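Glutathione S-transferase enzyme with thioredoxin-like domain (Bradyrhizobium sp., PDB 4MF7) probably catalyses the conjugation of glutathione to electrophilic substrates. Local coordinates at residues F126-D130 with P131-W135; V233-W236 with L237-L241; V176-S179 with K180-G184. One frame throughout, in Å; residues are numbered along the deposited sequence.

Interaction 1: F126-D130 with P131-W135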
ATOM      1  N   PHE A 126      -9.374 -14.947   5.291  1.00 27.35           N
ATOM      2  CA  PHE A 126      -8.332 -14.677   4.262  1.00 26.49           C
ATOM      3  C   PHE A 126      -7.085 -13.988   4.833  1.00 34.53           C
ATOM      4  O   PHE A 126      -6.353 -13.306   4.110  1.00 27.53           O
ATOM      5  CB  PHE A 126      -8.931 -13.942   3.052  1.00 31.14           C
ATOM      6  CG  PHE A 126     -10.077 -14.699   2.437  1.00 28.94           C
ATOM      7  CD1 PHE A 126      -9.847 -15.968   1.933  1.00 28.77           C
ATOM      8  CD2 PHE A 126     -11.351 -14.188   2.421  1.00 35.80           C
ATOM      9  CE1 PHE A 126     -10.894 -16.707   1.385  1.00 33.82           C
ATOM     10  CE2 PHE A 126     -12.420 -14.937   1.900  1.00 32.52           C
ATOM     11  CZ  PHE A 126     -12.168 -16.187   1.377  1.00 31.62           C
ATOM     12  N   LEU A 127      -6.854 -14.194   6.134  1.00 29.86           N
ATOM     13  CA  LEU A 127      -5.556 -13.906   6.755  1.00 27.13           C
ATOM     14  C   LEU A 127      -5.055 -15.159   7.491  1.00 37.57           C
ATOM     15  O   LEU A 127      -5.881 -15.932   8.023  1.00 36.71           O
ATOM     16  CB  LEU A 127      -5.663 -12.764   7.738  1.00 32.15           C
ATOM     17  CG  LEU A 127      -5.623 -11.358   7.165  1.00 34.03           C
ATOM     18  CD1 LEU A 127      -5.887 -10.337   8.263  1.00 37.74           C
ATOM     19  CD2 LEU A 127      -4.284 -11.084   6.489  1.00 35.73           C
ATOM     20  N   PRO A 128      -3.732 -15.371   7.537  1.00 32.92           N
ATOM     21  CA  PRO A 128      -3.231 -16.504   8.331  1.00 35.79           C
ATOM     22  C   PRO A 128      -3.581 -16.329   9.805  1.00 41.56           C
ATOM     23  O   PRO A 128      -3.957 -15.228  10.233  1.00 35.69           O
ATOM     24  CB  PRO A 128      -1.714 -16.460   8.096  1.00 37.27           C
ATOM     25  CG  PRO A 128      -1.562 -15.686   6.824  1.00 35.71           C
ATOM     26  CD  PRO A 128      -2.612 -14.650   6.912  1.00 30.48           C
ATOM     27  N   ALA A 129      -3.499 -17.422  10.572  1.00 41.61           N
ATOM     28  CA  ALA A 129      -3.823 -17.374  11.989  1.00 38.96           C
ATOM     29  C   ALA A 129      -2.646 -16.765  12.764  1.00 39.42           C
ATOM     30  O   ALA A 129      -2.817 -15.997  13.706  1.00 45.44           O
ATOM     31  CB  ALA A 129      -4.124 -18.783  12.502  1.00 53.22           C
ATOM     32  N   ASP A 130      -1.455 -17.128  12.320  1.00 39.47           N
ATOM     33  CA  ASP A 130      -0.217 -16.792  12.994  1.00 38.20           C
ATOM     34  C   ASP A 130       0.089 -15.289  12.848  1.00 49.50           C
ATOM     35  O   ASP A 130       0.109 -14.789  11.735  1.00 34.06           O
ATOM     36  CB  ASP A 130       0.868 -17.615  12.332  1.00 42.57           C
ATOM     37  CG  ASP A 130       2.215 -17.302  12.855  1.00 64.46           C
ATOM     38  OD1 ASP A 130       2.440 -17.513  14.058  1.00 47.19           O
ATOM     39  OD2 ASP A 130       3.036 -16.844  12.053  1.00 46.16           O
ATOM     40  N   PRO A 131       0.311 -14.567  13.964  1.00 43.86           N
ATOM     41  CA  PRO A 131       0.621 -13.127  13.910  1.00 39.14           C
ATOM     42  C   PRO A 131       1.787 -12.732  12.973  1.00 33.74           C
ATOM     43  O   PRO A 131       1.649 -11.776  12.184  1.00 34.51           O
ATOM     44  CB  PRO A 131       0.940 -12.794  15.373  1.00 53.01           C
ATOM     45  CG  PRO A 131       0.119 -13.759  16.154  1.00 53.33           C
ATOM     46  CD  PRO A 131       0.121 -15.027  15.358  1.00 51.33           C
ATOM     47  N   ALA A 132       2.914 -13.425  13.035  1.00 34.38           N
ATOM     48  CA  ALA A 132       4.038 -13.075  12.158  1.00 37.94           C
ATOM     49  C   ALA A 132       3.633 -13.179  10.662  1.00 48.84           C
ATOM     50  O   ALA A 132       3.914 -12.293   9.844  1.00 29.99           O
ATOM     51  CB  ALA A 132       5.231 -13.940  12.448  1.00 36.14           C
ATOM     52  N   ARG A 133       2.966 -14.270  10.315  1.00 34.09           N
ATOM     53  CA  ARG A 133       2.514 -14.485   8.934  1.00 33.30           C
ATOM     54  C   ARG A 133       1.402 -13.513   8.507  1.00 32.81           C
ATOM     55  O   ARG A 133       1.326 -13.144   7.323  1.00 31.79           O
ATOM     56  CB  ARG A 133       2.170 -15.973   8.703  1.00 32.75           C
ATOM     57  CG  ARG A 133       3.455 -16.813   8.606  1.00 44.56           C
ATOM     58  CD  ARG A 133       3.329 -18.326   8.439  1.00 60.16           C
ATOM     59  NE  ARG A 133       2.497 -18.700   7.293  1.00 52.33           N
ATOM     60  CZ  ARG A 133       1.209 -18.981   7.401  1.00 45.13           C
ATOM     61  NH1 ARG A 133       0.489 -19.300   6.330  1.00 44.63           N
ATOM     62  NH2 ARG A 133       0.635 -18.934   8.597  1.00 50.64           N
ATOM     63  N   ARG A 134       0.575 -13.054   9.442  1.00 26.62           N
ATOM     64  CA  ARG A 134      -0.359 -11.989   9.132  1.00 28.91           C
ATOM     65  C   ARG A 134       0.374 -10.735   8.684  1.00 36.86           C
ATOM     66  O   ARG A 134      -0.007 -10.145   7.701  1.00 30.18           O
ATOM     67  CB  ARG A 134      -1.292 -11.647  10.283  1.00 32.88           C
ATOM     68  CG  ARG A 134      -2.240 -12.796  10.582  1.00 46.07           C
ATOM     69  CD  ARG A 134      -2.854 -12.688  11.957  1.00 44.29           C
ATOM     70  NE  ARG A 134      -4.026 -11.855  11.945  1.00 44.50           N
ATOM     71  CZ  ARG A 134      -5.271 -12.289  11.732  1.00 50.87           C
ATOM     72  NH1 ARG A 134      -5.539 -13.576  11.479  1.00 55.07           N
ATOM     73  NH2 ARG A 134      -6.257 -11.419  11.775  1.00 44.92           N
ATOM     74  N   TRP A 135       1.421 -10.331   9.402  1.00 32.48           N
ATOM     75  CA  TRP A 135       2.179  -9.145   8.985  1.00 27.74           C
ATOM     76  C   TRP A 135       2.810  -9.367   7.627  1.00 24.82           C
ATOM     77  O   TRP A 135       2.771  -8.466   6.767  1.00 28.46           O
ATOM     78  CB  TRP A 135       3.245  -8.749  10.037  1.00 28.52           C
ATOM     79  CG  TRP A 135       2.622  -8.284  11.268  1.00 27.83           C
ATOM     80  CD1 TRP A 135       2.678  -8.883  12.505  1.00 34.37           C
ATOM     81  CD2 TRP A 135       1.818  -7.130  11.421  1.00 25.49           C
ATOM     82  NE1 TRP A 135       1.945  -8.167  13.405  1.00 32.04           N
ATOM     83  CE2 TRP A 135       1.409  -7.078  12.773  1.00 30.16           C
ATOM     84  CE3 TRP A 135       1.428  -6.109  10.559  1.00 30.39           C
ATOM     85  CZ2 TRP A 135       0.625  -6.064  13.252  1.00 33.01           C
ATOM     86  CZ3 TRP A 135       0.652  -5.140  11.012  1.00 29.57           C
ATOM     87  CH2 TRP A 135       0.249  -5.097  12.356  1.00 38.39           C
TER
HETATM   88  O   HOH W   1       3.570 -15.324  15.149  1.00 38.41           O
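Asp130 and Arg133 make the side-chain to backbone bond of this turn. Asp130 OD2 accepts from Arg133 N at 3.1 Å and is met from above the carboxylate plane. CG of Asp130 lies anti to its own N (chi1 176°), which turns the carboxylate back over the first turn of helix 131-138. A water takes the other oxygen, donating to Asp130 OD1 and accepting from Ala132 N at 2.9 Å. Two N-H groups of the helix start are thus served by one carboxylate, one of them through water. Backbone bonding begins with Arg134 N to Asp130 O at 2.9 Å.

The Arg134 side chain folds back on the loop. Its NH1 donates to Pro128 O at 2.6 Å, with the oxygen 25° out of the guanidinium plane. A leucine in place of Arg134 would leave Pro128 O without this donor and is likely to let the loop shift against the helix.

Apolar contacts flank both arginines. Leu127 CD1 lies over one guanidinium face of Arg134, 3.7 Å from NH2. Pro128 CB comes within 3.4 Å of Arg133 NH2, with CG over the face of that guanidinium. Arg133 is held further by a salt bridge to Asp200. The whole is a helix N-cap: Asp130 is the cap residue, Pro131 opens the helix, and the preceding loop is tied down by Arg134.

Interaction 2: V233-W236 with L237-L241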
ATOM      1  N   VAL A 233       4.542 -19.618 -10.961  1.00 30.42           N
ATOM      2  CA  VAL A 233       3.464 -18.624 -11.219  1.00 30.47           C
ATOM      3  C   VAL A 233       2.315 -19.216 -12.062  1.00 33.83           C
ATOM      4  O   VAL A 233       1.139 -19.090 -11.677  1.00 28.54           O
ATOM      5  CB  VAL A 233       4.001 -17.301 -11.789  1.00 31.00           C
ATOM      6  CG1 VAL A 233       2.870 -16.322 -12.020  1.00 29.70           C
ATOM      7  CG2 VAL A 233       4.993 -16.653 -10.824  1.00 31.00           C
ATOM      8  N   PRO A 234       2.628 -19.899 -13.183  1.00 29.84           N
ATOM      9  CA  PRO A 234       1.547 -20.499 -13.995  1.00 30.02           C
ATOM     10  C   PRO A 234       0.652 -21.466 -13.224  1.00 30.73           C
ATOM     11  O   PRO A 234      -0.574 -21.430 -13.360  1.00 36.31           O
ATOM     12  CB  PRO A 234       2.310 -21.204 -15.135  1.00 36.03           C
ATOM     13  CG  PRO A 234       3.566 -20.450 -15.266  1.00 32.22           C
ATOM     14  CD  PRO A 234       3.923 -19.961 -13.876  1.00 29.52           C
ATOM     15  N   ALA A 235       1.257 -22.303 -12.387  1.00 32.97           N
ATOM     16  CA  ALA A 235       0.502 -23.263 -11.586  1.00 39.10           C
ATOM     17  C   ALA A 235      -0.371 -22.569 -10.528  1.00 32.79           C
ATOM     18  O   ALA A 235      -1.530 -22.892 -10.356  1.00 34.54           O
ATOM     19  CB  ALA A 235       1.453 -24.248 -10.930  1.00 39.78           C
ATOM     20  N   TRP A 236       0.195 -21.589  -9.840  1.00 33.83           N
ATOM     21  CA  TRP A 236      -0.560 -20.815  -8.877  1.00 28.55           C
ATOM     22  C   TRP A 236      -1.714 -20.044  -9.571  1.00 27.66           C
ATOM     23  O   TRP A 236      -2.825 -20.008  -9.057  1.00 32.33           O
ATOM     24  CB  TRP A 236       0.389 -19.858  -8.148  1.00 27.44           C
ATOM     25  CG  TRP A 236      -0.218 -18.721  -7.420  1.00 30.72           C
ATOM     26  CD1 TRP A 236      -0.637 -18.690  -6.139  1.00 29.48           C
ATOM     27  CD2 TRP A 236      -0.329 -17.365  -7.922  1.00 34.38           C
ATOM     28  NE1 TRP A 236      -1.051 -17.405  -5.799  1.00 31.56           N
ATOM     29  CE2 TRP A 236      -0.878 -16.585  -6.890  1.00 27.37           C
ATOM     30  CE3 TRP A 236      -0.058 -16.767  -9.168  1.00 29.48           C
ATOM     31  CZ2 TRP A 236      -1.148 -15.213  -7.045  1.00 27.23           C
ATOM     32  CZ3 TRP A 236      -0.301 -15.386  -9.322  1.00 29.39           C
ATOM     33  CH2 TRP A 236      -0.865 -14.644  -8.259  1.00 27.62           C
ATOM     34  N   LEU A 237      -1.444 -19.455 -10.731  1.00 28.36           N
ATOM     35  CA  LEU A 237      -2.496 -18.712 -11.452  1.00 31.09           C
ATOM     36  C   LEU A 237      -3.654 -19.652 -11.779  1.00 34.81           C
ATOM     37  O   LEU A 237      -4.818 -19.296 -11.614  1.00 31.07           O
ATOM     38  CB  LEU A 237      -1.960 -18.054 -12.710  1.00 32.76           C
ATOM     39  CG  LEU A 237      -2.976 -17.202 -13.529  1.00 30.62           C
ATOM     40  CD1 LEU A 237      -3.549 -16.031 -12.707  1.00 30.41           C
ATOM     41  CD2 LEU A 237      -2.322 -16.688 -14.812  1.00 33.93           C
ATOM     42  N   GLU A 238      -3.319 -20.861 -12.245  1.00 34.11           N
ATOM     43  CA  GLU A 238      -4.308 -21.908 -12.527  1.00 35.49           C
ATOM     44  C   GLU A 238      -5.121 -22.273 -11.300  1.00 31.77           C
ATOM     45  O   GLU A 238      -6.339 -22.374 -11.375  1.00 38.31           O
ATOM     46  CB  GLU A 238      -3.613 -23.203 -13.021  1.00 41.62           C
ATOM     47  CG  GLU A 238      -3.793 -23.557 -14.480  1.00 81.63           C
ATOM     48  CD  GLU A 238      -3.757 -25.063 -14.706  1.00103.39           C
ATOM     49  OE1 GLU A 238      -4.320 -25.521 -15.713  1.00 78.07           O
ATOM     50  OE2 GLU A 238      -3.183 -25.803 -13.875  1.00 79.35           O
ATOM     51  N   ARG A 239      -4.464 -22.440 -10.160  1.00 32.78           N
ATOM     52  CA  ARG A 239      -5.168 -22.735  -8.910  1.00 34.72           C
ATOM     53  C   ARG A 239      -6.137 -21.596  -8.560  1.00 36.75           C
ATOM     54  O   ARG A 239      -7.277 -21.823  -8.168  1.00 34.37           O
ATOM     55  CB  ARG A 239      -4.203 -22.946  -7.750  1.00 35.66           C
ATOM     56  CG  ARG A 239      -3.391 -24.234  -7.802  1.00 45.91           C
ATOM     57  CD  ARG A 239      -2.687 -24.495  -6.484  1.00 38.66           C
ATOM     58  NE  ARG A 239      -1.499 -23.667  -6.278  1.00 40.76           N
ATOM     59  CZ  ARG A 239      -0.316 -23.881  -6.852  1.00 44.93           C
ATOM     60  NH1 ARG A 239       0.695 -23.069  -6.583  1.00 41.75           N
ATOM     61  NH2 ARG A 239      -0.126 -24.904  -7.692  1.00 43.94           N
ATOM     62  N   GLY A 240      -5.679 -20.362  -8.726  1.00 35.56           N
ATOM     63  CA  GLY A 240      -6.494 -19.205  -8.351  1.00 31.13           C
ATOM     64  C   GLY A 240      -7.685 -19.050  -9.272  1.00 33.07           C
ATOM     65  O   GLY A 240      -8.814 -18.808  -8.811  1.00 32.98           O
ATOM     66  N   LEU A 241      -7.441 -19.164 -10.567  1.00 32.39           N
ATOM     67  CA  LEU A 241      -8.534 -19.005 -11.557  1.00 43.64           C
ATOM     68  C   LEU A 241      -9.557 -20.136 -11.545  1.00 40.02           C
ATOM     69  O   LEU A 241     -10.636 -19.984 -12.108  1.00 42.98           O
ATOM     70  CB  LEU A 241      -7.988 -18.864 -12.973  1.00 38.02           C
ATOM     71  CG  LEU A 241      -7.089 -17.677 -13.254  1.00 36.24           C
ATOM     72  CD1 LEU A 241      -6.552 -17.714 -14.684  1.00 38.77           C
ATOM     73  CD2 LEU A 241      -7.773 -16.341 -12.982  1.00 48.30           C
TER
HETATM   74  O   HOH W   2      -2.333 -25.507 -11.116  1.00 42.31           O
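Ala235 O is gripped by two donors. Arg239 N donates to Ala235 O at 3.0 Å as the regular helix bond, and a water donates to Ala235 O at 2.8 Å. The same water donates to Glu238 OE2 at 2.9 Å, so it bridges the carboxylate to the backbone one turn back. The guanidinium of Arg239 adds to this surround without a hydrogen bond to the oxygen, which lies over one of its faces, offset toward the rim. Further along the backbone, Leu237 N donates to Val233 O at 2.8 Å, and Gly240 N to Trp236 O at 2.9 Å.

Arg239 folds back along the helix. Its chain bends at chi3 (-77°), which lays the flat group across the preceding turn. Trp236 CA sits over the same face as Ala235 O. NH1 of Arg239 comes within 3.6 Å of Trp236 CB, and NH2 of Arg239 within 3.7 Å of Ala235 CB. The polar end is satisfied beyond this turn, where NH1 donates to Gln194 O.

Trp236 turns its indole to the interior. CG is anti to the backbone N (chi1 163°), and NE1 donates to Asp205. The ring packs on Leu209 and Val212 of helix 203-215 and on Leu186 and Leu190 of helix 171-190. Within the turn, Trp236 CE3 lies 4.2 Å from Leu237 CB.

The helix has two unlike sides. Trp236 and Leu237 present apolar groups to neighbouring helices, with the buried indole N-H given an acid acceptor. Glu238 and its water lie on the exposed side, where hydration supplements the backbone bonding.

Interaction 3: V176-S179 with K180-G184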
ATOM      1  N   VAL A 176       7.548  -4.517 -20.133  1.00 46.06           N
ATOM      2  CA  VAL A 176       7.947  -5.914 -20.207  1.00 46.02           C
ATOM      3  C   VAL A 176       9.061  -6.226 -19.213  1.00 45.36           C
ATOM      4  O   VAL A 176       8.987  -7.239 -18.509  1.00 37.80           O
ATOM      5  CB  VAL A 176       8.337  -6.304 -21.649  1.00 50.92           C
ATOM      6  CG1 VAL A 176       9.134  -7.605 -21.682  1.00 54.60           C
ATOM      7  CG2 VAL A 176       7.071  -6.413 -22.498  1.00 48.42           C
ATOM      8  N   ALA A 177      10.084  -5.365 -19.138  1.00 39.89           N
ATOM      9  CA  ALA A 177      11.162  -5.542 -18.154  1.00 46.11           C
ATOM     10  C   ALA A 177      10.626  -5.512 -16.712  1.00 32.00           C
ATOM     11  O   ALA A 177      11.001  -6.371 -15.892  1.00 40.82           O
ATOM     12  CB  ALA A 177      12.254  -4.491 -18.333  1.00 56.08           C
ATOM     13  N   GLU A 178       9.713  -4.604 -16.411  1.00 44.31           N
ATOM     14  CA  GLU A 178       9.186  -4.535 -15.050  1.00 54.40           C
ATOM     15  C   GLU A 178       8.299  -5.747 -14.733  1.00 52.56           C
ATOM     16  O   GLU A 178       8.390  -6.317 -13.659  1.00 36.31           O
ATOM     17  CB  GLU A 178       8.445  -3.212 -14.808  1.00 55.71           C
ATOM     18  CG  GLU A 178       7.992  -2.976 -13.362  1.00 57.07           C
ATOM     19  CD  GLU A 178       9.110  -3.029 -12.307  1.00 64.06           C
ATOM     20  OE1 GLU A 178       8.767  -3.122 -11.115  1.00 58.40           O
ATOM     21  OE2 GLU A 178      10.318  -2.980 -12.632  1.00 53.14           O
ATOM     22  N   SER A 179       7.458  -6.135 -15.688  1.00 37.73           N
ATOM     23  CA  SER A 179       6.598  -7.305 -15.559  1.00 35.26           C
ATOM     24  C   SER A 179       7.409  -8.572 -15.304  1.00 34.28           C
ATOM     25  O   SER A 179       7.039  -9.386 -14.452  1.00 31.30           O
ATOM     26  CB  SER A 179       5.759  -7.467 -16.834  1.00 41.66           C
ATOM     27  OG  SER A 179       4.865  -6.375 -16.965  1.00 46.87           O
ATOM     28  N   LYS A 180       8.516  -8.723 -16.025  1.00 31.95           N
ATOM     29  CA  LYS A 180       9.416  -9.861 -15.847  1.00 36.90           C
ATOM     30  C   LYS A 180      10.062  -9.851 -14.474  1.00 37.75           C
ATOM     31  O   LYS A 180      10.187 -10.892 -13.842  1.00 35.58           O
ATOM     32  CB  LYS A 180      10.495  -9.911 -16.933  1.00 39.54           C
ATOM     33  CG  LYS A 180       9.952 -10.382 -18.287  1.00 38.25           C
ATOM     34  CD  LYS A 180      11.065 -10.670 -19.295  1.00 52.52           C
ATOM     35  CE  LYS A 180      11.567 -12.099 -19.158  1.00 64.14           C
ATOM     36  NZ  LYS A 180      12.595 -12.436 -20.178  1.00 99.05           N
ATOM     37  N   ARG A 181      10.471  -8.675 -14.010  1.00 34.13           N
ATOM     38  CA  ARG A 181      11.117  -8.575 -12.706  1.00 39.82           C
ATOM     39  C   ARG A 181      10.139  -8.980 -11.602  1.00 33.38           C
ATOM     40  O   ARG A 181      10.497  -9.754 -10.717  1.00 35.78           O
ATOM     41  CB  ARG A 181      11.651  -7.157 -12.466  1.00 36.47           C
ATOM     42  CG  ARG A 181      12.580  -7.053 -11.255  1.00 45.30           C
ATOM     43  CD  ARG A 181      12.816  -5.609 -10.813  1.00 48.68           C
ATOM     44  NE  ARG A 181      11.590  -5.000 -10.297  1.00 46.68           N
ATOM     45  CZ  ARG A 181      11.066  -5.233  -9.095  1.00 57.71           C
ATOM     46  NH1 ARG A 181      11.659  -6.059  -8.232  1.00 63.15           N
ATOM     47  NH2 ARG A 181       9.935  -4.627  -8.752  1.00 52.99           N
ATOM     48  N   LEU A 182       8.910  -8.469 -11.673  1.00 31.72           N
ATOM     49  CA  LEU A 182       7.853  -8.808 -10.715  1.00 35.07           C
ATOM     50  C   LEU A 182       7.463 -10.279 -10.749  1.00 33.92           C
ATOM     51  O   LEU A 182       7.326 -10.937  -9.721  1.00 32.40           O
ATOM     52  CB  LEU A 182       6.614  -7.964 -10.970  1.00 32.52           C
ATOM     53  CG  LEU A 182       6.325  -6.639 -10.252  1.00 51.52           C
ATOM     54  CD1 LEU A 182       7.502  -6.050  -9.499  1.00 79.23           C
ATOM     55  CD2 LEU A 182       5.734  -5.634 -11.231  1.00 42.06           C
ATOM     56  N   LEU A 183       7.272 -10.813 -11.950  1.00 29.52           N
ATOM     57  CA  LEU A 183       6.997 -12.241 -12.075  1.00 27.80           C
ATOM     58  C   LEU A 183       8.106 -13.074 -11.458  1.00 28.11           C
ATOM     59  O   LEU A 183       7.829 -14.131 -10.924  1.00 29.75           O
ATOM     60  CB  LEU A 183       6.841 -12.619 -13.554  1.00 28.17           C
ATOM     61  CG  LEU A 183       5.527 -12.203 -14.222  1.00 27.88           C
ATOM     62  CD1 LEU A 183       5.639 -12.421 -15.732  1.00 28.99           C
ATOM     63  CD2 LEU A 183       4.327 -12.939 -13.669  1.00 29.43           C
ATOM     64  N   GLY A 184       9.355 -12.617 -11.578  1.00 32.23           N
ATOM     65  CA  GLY A 184      10.512 -13.344 -11.004  1.00 36.37           C
ATOM     66  C   GLY A 184      10.467 -13.413  -9.475  1.00 29.06           C
ATOM     67  O   GLY A 184      10.741 -14.458  -8.881  1.00 35.38           O
TER
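Glu178 and Arg181 meet because both chains leave the helix the same way and then bend. In Glu178, CG is anti to the backbone N (chi1 -173°), and a turn at chi2 (56°) swings the carboxylate along the helix. Arg181 also starts anti and bends at its third torsion. The two side chains therefore run side by side, pointing the same way.

Their ends form a salt bridge. Arg181 NH2 donates to Glu178 OE1 at 3.0 Å, on the syn side of the carboxylate. The oxygen lies nearly in the guanidinium plane, and the bond is fairly straight. Arg181 NE makes two weak bonds, to Glu178 OE2 at 3.3 Å and to Glu178 OE1 at 3.5 Å. The two flat groups are not coplanar, with their planes 39° apart. The acid thus meets the NE and NH2 edge through a single strong bond. Arg181 also packs on Asn90 of the second subunit.

The Leu182 side chain crosses that of Glu178 at a slant. Leu182 CD1 lies 3.6 Å from Glu178 OE1, so an apolar methyl borders the salt bridge. Leu182 also touches Trp211 of helix 203-215.

Ser179 faces the interior. Its OG bonds to Tyr175 O, a backbone oxygen one turn earlier, which satisfies the buried hydroxyl within the helix. Leu183 CG packs 3.2 Å from Ser179 O, the same oxygen that accepts from Leu183 N at 2.9 Å. Both residues touch Leu215 of helix 203-215 and Val225, in the loop after helix 221-224.

This is an amphipathic alpha-helix with an i to i+3 salt bridge on its polar side. It belongs to the all-helical C-terminal domain of the glutathione transferase fold.

Overall arrangement
Interactions 2 and 3 belong to one helical bundle. Their centres are about 17 Å apart, and they touch where Val233 CG2 lies 3.8 Å from Leu183 O. Helix 203-215 joins them further: Trp236 and Leu237 pack on it from 233-241, and Ser179, Leu182 and Leu183 from 176-184. Interaction 1 stands apart, its nearest atoms about 11 Å from interaction 2 and about 17 Å from interaction 3. Yet Leu127 reaches Ile203 at the start of that same helix. Interactions 1 and 3 also both meet the second subunit, through Pro131, Ala132, Trp135 and Arg181. No bound glutathione or substrate takes part in any of the three.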